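Local coordinates for protein prolyl endopeptidase (Myxococcus xanthus, PDB 2BKL) that probably hydrolyses oligopeptides on the carboxyl side of proline or alanine, as a serine peptidase of the S9A family, at residues Val243-Leu246 with Asn252-Tyr255; Leu266-Lys269 with Lys274-Val277; Asp508-Ala513 with Met543-Glu548. All blocks are in the same frame, centred on the assembly; numbering follows the deposited sequence.

Contact 1: residues Val243-Leu246 with Asn252-Tyr255; sequences VYIL and NDVY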
ATOM      1  N   VAL A 243       2.096  12.407  19.520  1.00  7.84           N
ATOM      2  CA  VAL A 243       3.128  12.373  18.500  1.00  8.71           C
ATOM      3  C   VAL A 243       3.809  11.020  18.567  1.00  7.96           C
ATOM      4  O   VAL A 243       4.270  10.570  19.623  1.00  9.14           O
ATOM      5  CB  VAL A 243       4.122  13.511  18.663  1.00  7.57           C
ATOM      6  CG1 VAL A 243       5.319  13.336  17.720  1.00  8.66           C
ATOM      7  CG2 VAL A 243       3.442  14.866  18.392  1.00  8.33           C
ATOM      8  N   TYR A 244       3.869  10.381  17.404  1.00  7.64           N
ATOM      9  CA  TYR A 244       4.514   9.093  17.213  1.00  7.49           C
ATOM     10  C   TYR A 244       5.849   9.263  16.505  1.00  7.18           C
ATOM     11  O   TYR A 244       5.932  10.013  15.540  1.00  7.60           O
ATOM     12  CB  TYR A 244       3.622   8.210  16.350  1.00  7.80           C
ATOM     13  CG  TYR A 244       2.262   7.841  16.919  1.00 10.19           C
ATOM     14  CD1 TYR A 244       2.105   6.712  17.685  1.00 13.63           C
ATOM     15  CD2 TYR A 244       1.150   8.588  16.623  1.00 13.97           C
ATOM     16  CE1 TYR A 244       0.882   6.350  18.173  1.00 14.62           C
ATOM     17  CE2 TYR A 244      -0.097   8.235  17.123  1.00 12.89           C
ATOM     18  CZ  TYR A 244      -0.217   7.119  17.887  1.00 12.93           C
ATOM     19  OH  TYR A 244      -1.450   6.742  18.383  1.00 14.20           O
ATOM     20  N   ILE A 245       6.893   8.602  16.997  1.00  7.75           N
ATOM     21  CA  ILE A 245       8.129   8.419  16.244  1.00  8.18           C
ATOM     22  C   ILE A 245       8.125   6.964  15.789  1.00  7.90           C
ATOM     23  O   ILE A 245       8.263   6.050  16.619  1.00  7.79           O
ATOM     24  CB  ILE A 245       9.371   8.765  17.092  1.00 11.41           C
ATOM     25  CG1 ILE A 245       9.310  10.232  17.569  1.00 14.00           C
ATOM     26  CG2 ILE A 245      10.620   8.485  16.267  1.00 11.36           C
ATOM     27  CD1 ILE A 245      10.433  10.614  18.489  1.00 15.84           C
ATOM     28  N   LEU A 246       7.905   6.764  14.497  1.00  7.95           N
ATOM     29  CA  LEU A 246       7.761   5.443  13.913  1.00  8.19           C
ATOM     30  C   LEU A 246       9.132   4.987  13.399  1.00  9.71           C
ATOM     31  O   LEU A 246       9.732   5.648  12.560  1.00 10.72           O
ATOM     32  CB  LEU A 246       6.763   5.470  12.759  1.00 10.67           C
ATOM     33  CG  LEU A 246       5.372   6.016  13.113  1.00 11.33           C
ATOM     34  CD1 LEU A 246       4.459   6.060  11.869  1.00 14.29           C
ATOM     35  CD2 LEU A 246       4.726   5.153  14.188  1.00 13.69           C
ATOM     36  N   ASN A 252       7.774   1.717  17.707  1.00  7.23           N
ATOM     37  CA  ASN A 252       7.576   3.165  17.777  1.00  8.19           C
ATOM     38  C   ASN A 252       7.539   3.668  19.204  1.00  8.62           C
ATOM     39  O   ASN A 252       7.369   2.903  20.142  1.00  9.23           O
ATOM     40  CB  ASN A 252       6.303   3.600  17.035  1.00  7.64           C
ATOM     41  CG  ASN A 252       5.032   3.159  17.720  1.00  8.80           C
ATOM     42  OD1 ASN A 252       4.578   2.034  17.492  1.00 12.26           O
ATOM     43  ND2 ASN A 252       4.405   4.053  18.481  1.00 11.48           N
ATOM     44  N   ASP A 253       7.721   4.974  19.332  1.00  8.35           N
ATOM     45  CA  ASP A 253       7.526   5.697  20.573  1.00  8.45           C
ATOM     46  C   ASP A 253       6.231   6.446  20.513  1.00  8.28           C
ATOM     47  O   ASP A 253       5.757   6.823  19.431  1.00  9.04           O
ATOM     48  CB  ASP A 253       8.632   6.721  20.768  1.00  9.82           C
ATOM     49  CG  ASP A 253      10.004   6.105  20.824  1.00 11.17           C
ATOM     50  OD1 ASP A 253      10.129   4.920  21.211  1.00 12.26           O
ATOM     51  OD2 ASP A 253      11.018   6.761  20.492  1.00 15.56           O
ATOM     52  N   VAL A 254       5.680   6.777  21.678  1.00  6.99           N
ATOM     53  CA  VAL A 254       4.505   7.628  21.768  1.00  6.26           C
ATOM     54  C   VAL A 254       4.732   8.723  22.811  1.00  6.70           C
ATOM     55  O   VAL A 254       5.056   8.414  23.955  1.00  7.84           O
ATOM     56  CB  VAL A 254       3.223   6.840  22.143  1.00  7.64           C
ATOM     57  CG1 VAL A 254       2.019   7.776  22.129  1.00  9.01           C
ATOM     58  CG2 VAL A 254       3.000   5.693  21.171  1.00  9.54           C
ATOM     59  N   TYR A 255       4.555   9.968  22.389  1.00  7.38           N
ATOM     60  CA  TYR A 255       4.550  11.144  23.253  1.00  7.80           C
ATOM     61  C   TYR A 255       3.163  11.762  23.254  1.00  8.72           C
ATOM     62  O   TYR A 255       2.396  11.643  22.302  1.00  8.76           O
ATOM     63  CB  TYR A 255       5.581  12.160  22.761  1.00  8.88           C
ATOM     64  CG  TYR A 255       7.015  11.666  22.896  1.00 10.30           C
ATOM     65  CD1 TYR A 255       7.595  10.845  21.926  1.00 11.17           C
ATOM     66  CD2 TYR A 255       7.784  12.010  24.001  1.00 11.25           C
ATOM     67  CE1 TYR A 255       8.905  10.391  22.065  1.00 12.39           C
ATOM     68  CE2 TYR A 255       9.097  11.568  24.132  1.00 13.50           C
ATOM     69  CZ  TYR A 255       9.646  10.754  23.177  1.00 13.54           C
ATOM     70  OH  TYR A 255      10.953  10.312  23.323  1.00 16.61           O
TER
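Val243 and Tyr255 exchange two backbone hydrogen bonds in an antiparallel beta hairpin, the two middle strands of a four-stranded blade of the N-terminal beta-propeller. Val243 N reaches Tyr255 O at 2.9 Å, and Tyr255 N returns to Val243 O at 2.8 Å, with 173° at the hydrogen. Ile245 and Asp253 form the next hydrogen-bonded pair, Ile245 N to Asp253 O being longer, 3.2 Å. Asp253 O is shared: it also takes a weak bond from Asn252 ND2 and a CA-H contact from Tyr244. The backbone groups of Tyr244 and Val254 turn outward, to Gln231 on one flank and Leu267 and Val268 on the other. Two polar side-chain ends look beyond the hairpin: Tyr244 OH bonds to Val277 N and Asn252 OD1 to Tyr275 N, both in the next blade. Asp253 OD1 forms a salt bridge with Arg247 at the end of the partner strand and takes a hydrogen bond from Gly270 N, so a carboxylate suits this place. On the Tyr244 face Val254 CG2 meets Tyr244 CE1 at 3.7 Å, obliquely to the ring; on the other, Ile245 CD1 meets Tyr255 CE1. The Tyr244 ring receives Asn252 ND2 at its edge, in plane, 3.6 Å from CD1.

Contact 2: residues Leu266-Lys269 with Lys274-Val277; sequences LLVK and KYEV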
ATOM      1  N   LEU A 266       6.451  11.416  27.740  1.00 13.90           N
ATOM      2  CA  LEU A 266       6.653  10.109  27.128  1.00 12.53           C
ATOM      3  C   LEU A 266       5.621   9.137  27.626  1.00 13.40           C
ATOM      4  O   LEU A 266       5.569   8.861  28.814  1.00 14.77           O
ATOM      5  CB  LEU A 266       8.033   9.561  27.477  1.00 13.35           C
ATOM      6  CG  LEU A 266       8.424   8.182  26.951  1.00 15.15           C
ATOM      7  CD1 LEU A 266       8.530   8.186  25.436  1.00 13.50           C
ATOM      8  CD2 LEU A 266       9.760   7.747  27.598  1.00 17.01           C
ATOM      9  N   LEU A 267       4.782   8.627  26.733  1.00  9.32           N
ATOM     10  CA  LEU A 267       3.922   7.508  27.114  1.00 10.09           C
ATOM     11  C   LEU A 267       4.705   6.200  27.175  1.00 11.18           C
ATOM     12  O   LEU A 267       4.632   5.467  28.175  1.00 11.85           O
ATOM     13  CB  LEU A 267       2.734   7.358  26.189  1.00 10.78           C
ATOM     14  CG  LEU A 267       1.776   6.235  26.539  1.00 10.44           C
ATOM     15  CD1 LEU A 267       1.072   6.479  27.890  1.00 12.53           C
ATOM     16  CD2 LEU A 267       0.766   6.081  25.429  1.00 11.88           C
ATOM     17  N   VAL A 268       5.428   5.900  26.099  1.00  7.94           N
ATOM     18  CA  VAL A 268       6.201   4.680  26.018  1.00  9.75           C
ATOM     19  C   VAL A 268       7.252   4.789  24.934  1.00  9.48           C
ATOM     20  O   VAL A 268       7.039   5.411  23.891  1.00  9.14           O
ATOM     21  CB  VAL A 268       5.291   3.444  25.782  1.00 10.28           C
ATOM     22  CG1 VAL A 268       4.506   3.549  24.477  1.00 10.42           C
ATOM     23  CG2 VAL A 268       6.104   2.172  25.807  1.00 12.64           C
ATOM     24  N   LYS A 269       8.433   4.251  25.224  1.00 10.68           N
ATOM     25  CA  LYS A 269       9.519   4.140  24.273  1.00 13.32           C
ATOM     26  C   LYS A 269       9.549   2.683  23.849  1.00 13.27           C
ATOM     27  O   LYS A 269       9.821   1.797  24.658  1.00 15.55           O
ATOM     28  CB  LYS A 269      10.834   4.549  24.942  1.00 18.13           C
ATOM     29  CG  LYS A 269      12.066   4.503  24.042  1.00 21.91           C
ATOM     30  CD  LYS A 269      12.998   5.711  24.302  1.00 25.16           C
ATOM     31  CE  LYS A 269      14.479   5.337  24.187  1.00 26.19           C
ATOM     32  NZ  LYS A 269      15.382   6.529  24.307  1.00 30.27           N
ATOM     33  N   LYS A 274       5.403  -2.046  19.028  1.00  9.38           N
ATOM     34  CA  LYS A 274       4.620  -0.939  18.529  1.00  9.41           C
ATOM     35  C   LYS A 274       3.440  -0.665  19.413  1.00  9.13           C
ATOM     36  O   LYS A 274       2.924  -1.571  20.078  1.00  7.68           O
ATOM     37  CB  LYS A 274       4.097  -1.218  17.119  1.00 12.41           C
ATOM     38  CG  LYS A 274       5.166  -1.331  16.105  1.00 17.92           C
ATOM     39  CD  LYS A 274       4.587  -1.673  14.725  1.00 19.36           C
ATOM     40  CE  LYS A 274       4.187  -3.130  14.671  1.00 20.59           C
ATOM     41  NZ  LYS A 274       3.722  -3.523  13.326  1.00 22.58           N
ATOM     42  N   TYR A 275       2.986   0.580  19.364  1.00  7.08           N
ATOM     43  CA  TYR A 275       1.901   1.079  20.192  1.00  7.20           C
ATOM     44  C   TYR A 275       1.090   2.096  19.406  1.00  9.73           C
ATOM     45  O   TYR A 275       1.650   3.063  18.891  1.00 10.57           O
ATOM     46  CB  TYR A 275       2.418   1.762  21.456  1.00  7.19           C
ATOM     47  CG  TYR A 275       3.342   0.935  22.266  1.00  7.49           C
ATOM     48  CD1 TYR A 275       4.690   0.816  21.925  1.00  7.15           C
ATOM     49  CD2 TYR A 275       2.896   0.287  23.417  1.00  6.56           C
ATOM     50  CE1 TYR A 275       5.562   0.032  22.706  1.00  8.70           C
ATOM     51  CE2 TYR A 275       3.751  -0.491  24.188  1.00  7.45           C
ATOM     52  CZ  TYR A 275       5.088  -0.621  23.821  1.00  9.06           C
ATOM     53  OH  TYR A 275       5.950  -1.390  24.578  1.00 10.93           O
ATOM     54  N   GLU A 276      -0.224   1.907  19.347  1.00  8.18           N
ATOM     55  CA  GLU A 276      -1.158   2.857  18.742  1.00 11.67           C
ATOM     56  C   GLU A 276      -2.174   3.229  19.802  1.00  9.74           C
ATOM     57  O   GLU A 276      -2.686   2.360  20.502  1.00  9.66           O
ATOM     58  CB  GLU A 276      -1.858   2.197  17.564  1.00 15.18           C
ATOM     59  CG  GLU A 276      -2.843   3.087  16.834  1.00 19.89           C
ATOM     60  CD  GLU A 276      -3.657   2.332  15.806  1.00 21.95           C
ATOM     61  OE1 GLU A 276      -3.152   1.354  15.215  1.00 28.25           O
ATOM     62  OE2 GLU A 276      -4.820   2.713  15.579  1.00 28.97           O
ATOM     63  N   VAL A 277      -2.479   4.518  19.931  1.00  8.87           N
ATOM     64  CA  VAL A 277      -3.309   5.005  21.018  1.00  9.76           C
ATOM     65  C   VAL A 277      -4.526   5.776  20.515  1.00 10.31           C
ATOM     66  O   VAL A 277      -4.433   6.581  19.560  1.00 13.00           O
ATOM     67  CB  VAL A 277      -2.519   5.941  21.959  1.00 11.17           C
ATOM     68  CG1 VAL A 277      -3.349   6.270  23.191  1.00 12.95           C
ATOM     69  CG2 VAL A 277      -1.212   5.339  22.309  1.00 14.68           C
TER
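Val268 holds CG1 between its backbone N and carbonyl carbon (chi1 61°), which leaves CG2 anti to the N, and both methyls thereby meet the side chain of Tyr275. The tyrosine answers with CG beside its own backbone N (chi1 -54°), a turn that presents one ring face to the valine. CG1 of Val268 stands over that face in a CH-pi contact, 3.7 Å from the ring centroid and 14° off the normal, on the side of the ring nearer Tyr275 CG. CG2 covers the phenolic end, 3.6 Å from Tyr275 CZ. The two side chains cross at about a right angle, and a forked valine suits the place because its two methyls can span the ring from root to hydroxyl. Next to this pair, Leu267 CD2 packs against Val277 CG2 at 3.8 Å.

The two strands belong to successive blades of the beta-propeller: 265-269 is the outermost strand of one four-stranded sheet and 275-280 the first strand of the next. Their contact is face-to-face packing of blades through side chains. Leu267 and Val268 both face Val254 in a classic beta bulge, and this allows two consecutive residues to direct their side chains toward the neighbouring blade. Trp310 also touches both Val268 and Tyr275. The polar end of the ring is held by a hydrogen bond between Tyr275 OH and Glu290 OE1. Were the ring replaced by an alanine, both methyls of Val268 would probably lose the surface they cover and Glu290 its hydroxyl partner.

Contact 3: residues Asp508-Ala513 with Met543-Glu548; sequences DFHAAA and MTQRPE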
ATOM      1  N   ASP A 508       9.432 -18.818   0.667  1.00  5.16           N
ATOM      2  CA  ASP A 508       7.991 -19.026   0.691  1.00  3.79           C
ATOM      3  C   ASP A 508       7.392 -18.885  -0.695  1.00  5.35           C
ATOM      4  O   ASP A 508       6.495 -19.622  -1.049  1.00  5.93           O
ATOM      5  CB  ASP A 508       7.298 -18.044   1.637  1.00  5.09           C
ATOM      6  CG  ASP A 508       7.611 -18.267   3.093  1.00  4.97           C
ATOM      7  OD1 ASP A 508       8.244 -19.284   3.485  1.00  5.53           O
ATOM      8  OD2 ASP A 508       7.268 -17.384   3.919  1.00  6.63           O
ATOM      9  N   PHE A 509       7.883 -17.949  -1.506  1.00  4.91           N
ATOM     10  CA  PHE A 509       7.319 -17.737  -2.842  1.00  4.28           C
ATOM     11  C   PHE A 509       7.733 -18.833  -3.804  1.00  4.96           C
ATOM     12  O   PHE A 509       6.893 -19.312  -4.571  1.00  4.22           O
ATOM     13  CB  PHE A 509       7.770 -16.371  -3.362  1.00  4.61           C
ATOM     14  CG  PHE A 509       6.898 -15.777  -4.450  1.00  5.53           C
ATOM     15  CD1 PHE A 509       5.551 -15.553  -4.271  1.00  6.22           C
ATOM     16  CD2 PHE A 509       7.447 -15.420  -5.656  1.00  6.91           C
ATOM     17  CE1 PHE A 509       4.781 -14.945  -5.251  1.00  7.08           C
ATOM     18  CE2 PHE A 509       6.672 -14.814  -6.643  1.00  8.59           C
ATOM     19  CZ  PHE A 509       5.334 -14.586  -6.427  1.00  7.17           C
ATOM     20  N   HIS A 510       9.016 -19.223  -3.786  1.00  4.45           N
ATOM     21  CA  HIS A 510       9.417 -20.357  -4.615  1.00  4.87           C
ATOM     22  C   HIS A 510       8.540 -21.602  -4.286  1.00  5.27           C
ATOM     23  O   HIS A 510       8.138 -22.324  -5.184  1.00  5.34           O
ATOM     24  CB  HIS A 510      10.847 -20.760  -4.408  1.00  4.06           C
ATOM     25  CG  HIS A 510      11.876 -19.732  -4.777  1.00  5.57           C
ATOM     26  ND1 HIS A 510      11.929 -19.138  -6.019  1.00  7.52           N
ATOM     27  CD2 HIS A 510      12.948 -19.271  -4.080  1.00  5.44           C
ATOM     28  CE1 HIS A 510      12.981 -18.334  -6.058  1.00  6.76           C
ATOM     29  NE2 HIS A 510      13.605 -18.381  -4.892  1.00  6.37           N
ATOM     30  N   ALA A 511       8.263 -21.836  -3.008  1.00  4.07           N
ATOM     31  CA  ALA A 511       7.465 -22.985  -2.593  1.00  4.58           C
ATOM     32  C   ALA A 511       6.026 -22.870  -3.074  1.00  5.17           C
ATOM     33  O   ALA A 511       5.403 -23.891  -3.366  1.00  5.01           O
ATOM     34  CB  ALA A 511       7.547 -23.160  -1.087  1.00  5.17           C
ATOM     35  N   ALA A 512       5.474 -21.660  -3.164  1.00  4.38           N
ATOM     36  CA  ALA A 512       4.124 -21.480  -3.725  1.00  5.09           C
ATOM     37  C   ALA A 512       4.122 -21.892  -5.195  1.00  5.60           C
ATOM     38  O   ALA A 512       3.196 -22.576  -5.643  1.00  4.65           O
ATOM     39  CB  ALA A 512       3.675 -20.047  -3.599  1.00  5.14           C
ATOM     40  N   ALA A 513       5.152 -21.483  -5.932  1.00  5.18           N
ATOM     41  CA  ALA A 513       5.254 -21.846  -7.330  1.00  6.16           C
ATOM     42  C   ALA A 513       5.377 -23.335  -7.511  1.00  6.69           C
ATOM     43  O   ALA A 513       4.758 -23.917  -8.401  1.00  7.13           O
ATOM     44  CB  ALA A 513       6.440 -21.141  -7.977  1.00  6.38           C
ATOM     45  N   MET A 543      13.136 -14.573  -9.860  1.00  6.02           N
ATOM     46  CA  MET A 543      13.564 -14.905 -11.223  1.00  7.46           C
ATOM     47  C   MET A 543      15.066 -15.061 -11.317  1.00  7.54           C
ATOM     48  O   MET A 543      15.542 -15.784 -12.179  1.00  8.53           O
ATOM     49  CB  MET A 543      13.032 -13.910 -12.237  1.00 11.58           C
ATOM     50  CG  MET A 543      13.745 -12.641 -12.339  1.00 12.97           C
ATOM     51  SD  MET A 543      13.211 -11.649 -13.798  1.00 11.01           S
ATOM     52  CE  MET A 543      13.870 -12.221 -15.052  1.00 14.14           C
ATOM     53  N   THR A 544      15.825 -14.390 -10.444  1.00  6.29           N
ATOM     54  CA  THR A 544      17.280 -14.539 -10.459  1.00  6.50           C
ATOM     55  C   THR A 544      17.745 -15.777  -9.705  1.00  6.98           C
ATOM     56  O   THR A 544      18.786 -16.358 -10.043  1.00  8.17           O
ATOM     57  CB  THR A 544      18.008 -13.274  -9.933  1.00  5.89           C
ATOM     58  OG1 THR A 544      17.484 -12.855  -8.677  1.00  6.27           O
ATOM     59  CG2 THR A 544      17.859 -12.070 -10.907  1.00  6.55           C
ATOM     60  N   GLN A 545      17.008 -16.183  -8.677  1.00  5.62           N
ATOM     61  CA  GLN A 545      17.353 -17.388  -7.892  1.00  5.94           C
ATOM     62  C   GLN A 545      16.952 -18.703  -8.530  1.00  6.83           C
ATOM     63  O   GLN A 545      17.729 -19.665  -8.525  1.00  9.18           O
ATOM     64  CB  GLN A 545      16.732 -17.296  -6.489  1.00  6.60           C
ATOM     65  CG  GLN A 545      17.342 -16.174  -5.673  1.00  7.08           C
ATOM     66  CD  GLN A 545      16.844 -16.093  -4.253  1.00  9.03           C
ATOM     67  OE1 GLN A 545      15.871 -16.749  -3.868  1.00  8.94           O
ATOM     68  NE2 GLN A 545      17.510 -15.261  -3.453  1.00 10.03           N
ATOM     69  N   ARG A 546      15.732 -18.759  -9.050  1.00  6.34           N
ATOM     70  CA  ARG A 546      15.153 -19.995  -9.552  1.00  7.30           C
ATOM     71  C   ARG A 546      14.390 -19.727 -10.831  1.00  7.74           C
ATOM     72  O   ARG A 546      13.177 -19.947 -10.908  1.00  8.01           O
ATOM     73  CB  ARG A 546      14.230 -20.619  -8.516  1.00  9.48           C
ATOM     74  CG  ARG A 546      14.915 -20.974  -7.219  1.00 12.79           C
ATOM     75  CD  ARG A 546      15.635 -22.243  -7.241  1.00 18.78           C
ATOM     76  NE  ARG A 546      14.811 -23.422  -7.539  1.00 18.26           N
ATOM     77  CZ  ARG A 546      13.944 -24.041  -6.725  1.00 19.63           C
ATOM     78  NH1 ARG A 546      13.669 -23.639  -5.496  1.00 23.91           N
ATOM     79  NH2 ARG A 546      13.334 -25.134  -7.177  1.00 21.32           N
ATOM     80  N   PRO A 547      15.081 -19.265 -11.864  1.00  7.28           N
ATOM     81  CA  PRO A 547      14.419 -18.909 -13.122  1.00  8.11           C
ATOM     82  C   PRO A 547      13.634 -20.076 -13.737  1.00  8.74           C
ATOM     83  O   PRO A 547      12.604 -19.831 -14.381  1.00 10.31           O
ATOM     84  CB  PRO A 547      15.588 -18.454 -14.017  1.00  7.85           C
ATOM     85  CG  PRO A 547      16.811 -19.106 -13.413  1.00  7.16           C
ATOM     86  CD  PRO A 547      16.547 -19.069 -11.939  1.00  7.81           C
ATOM     87  N   GLU A 548      14.087 -21.299 -13.510  1.00  8.89           N
ATOM     88  CA  GLU A 548      13.445 -22.478 -14.054  1.00  8.46           C
ATOM     89  C   GLU A 548      12.046 -22.747 -13.551  1.00  9.09           C
ATOM     90  O   GLU A 548      11.325 -23.521 -14.158  1.00 11.50           O
ATOM     91  CB  GLU A 548      14.345 -23.706 -13.850  1.00 10.76           C
ATOM     92  CG  GLU A 548      14.395 -24.256 -12.439  1.00 12.45           C
ATOM     93  CD  GLU A 548      15.280 -23.491 -11.440  1.00 14.06           C
ATOM     94  OE1 GLU A 548      15.963 -22.496 -11.785  1.00 15.35           O
ATOM     95  OE2 GLU A 548      15.354 -23.956 -10.281  1.00 19.37           O
TER
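His510 and Gln545 supply the hydrogen bond of this contact, in which the ring NE2 gives its proton to Gln545 OE1 at 3.0 Å. The bond is nearly straight, 170° at the hydrogen, and well placed for both partners: the oxygen lies in the plane of the imidazole, and the donor arrives in the carbonyl plane, on a lone pair. Gln545 is long enough to make this reach because its chain stays extended beyond CG. Its amide nitrogen bonds in turn to Gln503, and His510 ND1 to Tyr550 OH, so both ring nitrogens of the buried histidine are engaged.

The apolar part is a CH-pi contact. Arg546 CG sits over one face of the His510 ring, 3.6 Å from its centroid and 17° off the normal, and Arg546 CB lies 3.6 Å from His510 CE1. Methylenes of the arginine thus serve as a lid, while its bends at chi2 and chi3 bring NH1 toward His510 CB, the guanidinium and ring planes 44° apart.

Charge is handled by that folded end. Arg546 NE forms a salt bridge of 2.8 Å with Glu548 OE2, and NH2 has a second carboxylate in Glu514, on the same helix as His510.

Together these join helix 503-518 to the C-terminal end of helix 534-545 in the alpha/beta-hydrolase domain, where Arg546 is the first residue to leave helical geometry. The bond to Gln545 fixes a proton on NE2; the nearby guanidinium would probably disfavour a second one on ND1, an effect weakened by the carboxylates paired with the arginine.

Overall arrangement
Reading from the N terminus, contact 1 comes first and closes the short turn between strands 241-247 and 251-257. The chain then runs through strand 265-269, and contact 2 closes the short connection to strand 275-280, carrying it from one propeller blade to the next. The two are in series but touch, their centres 6 Å apart, because strands 251-257 and 265-269 are sheet neighbours. Contact 3 follows much later, bridging 29 residues that include strand 527-532, and joins helix 503-518 to the C-terminal end of helix 534-545 in the alpha/beta-hydrolase domain. None nests within or crosses another. Contact 3 lies about 38 Å from contact 1, centre to centre, in the other domain.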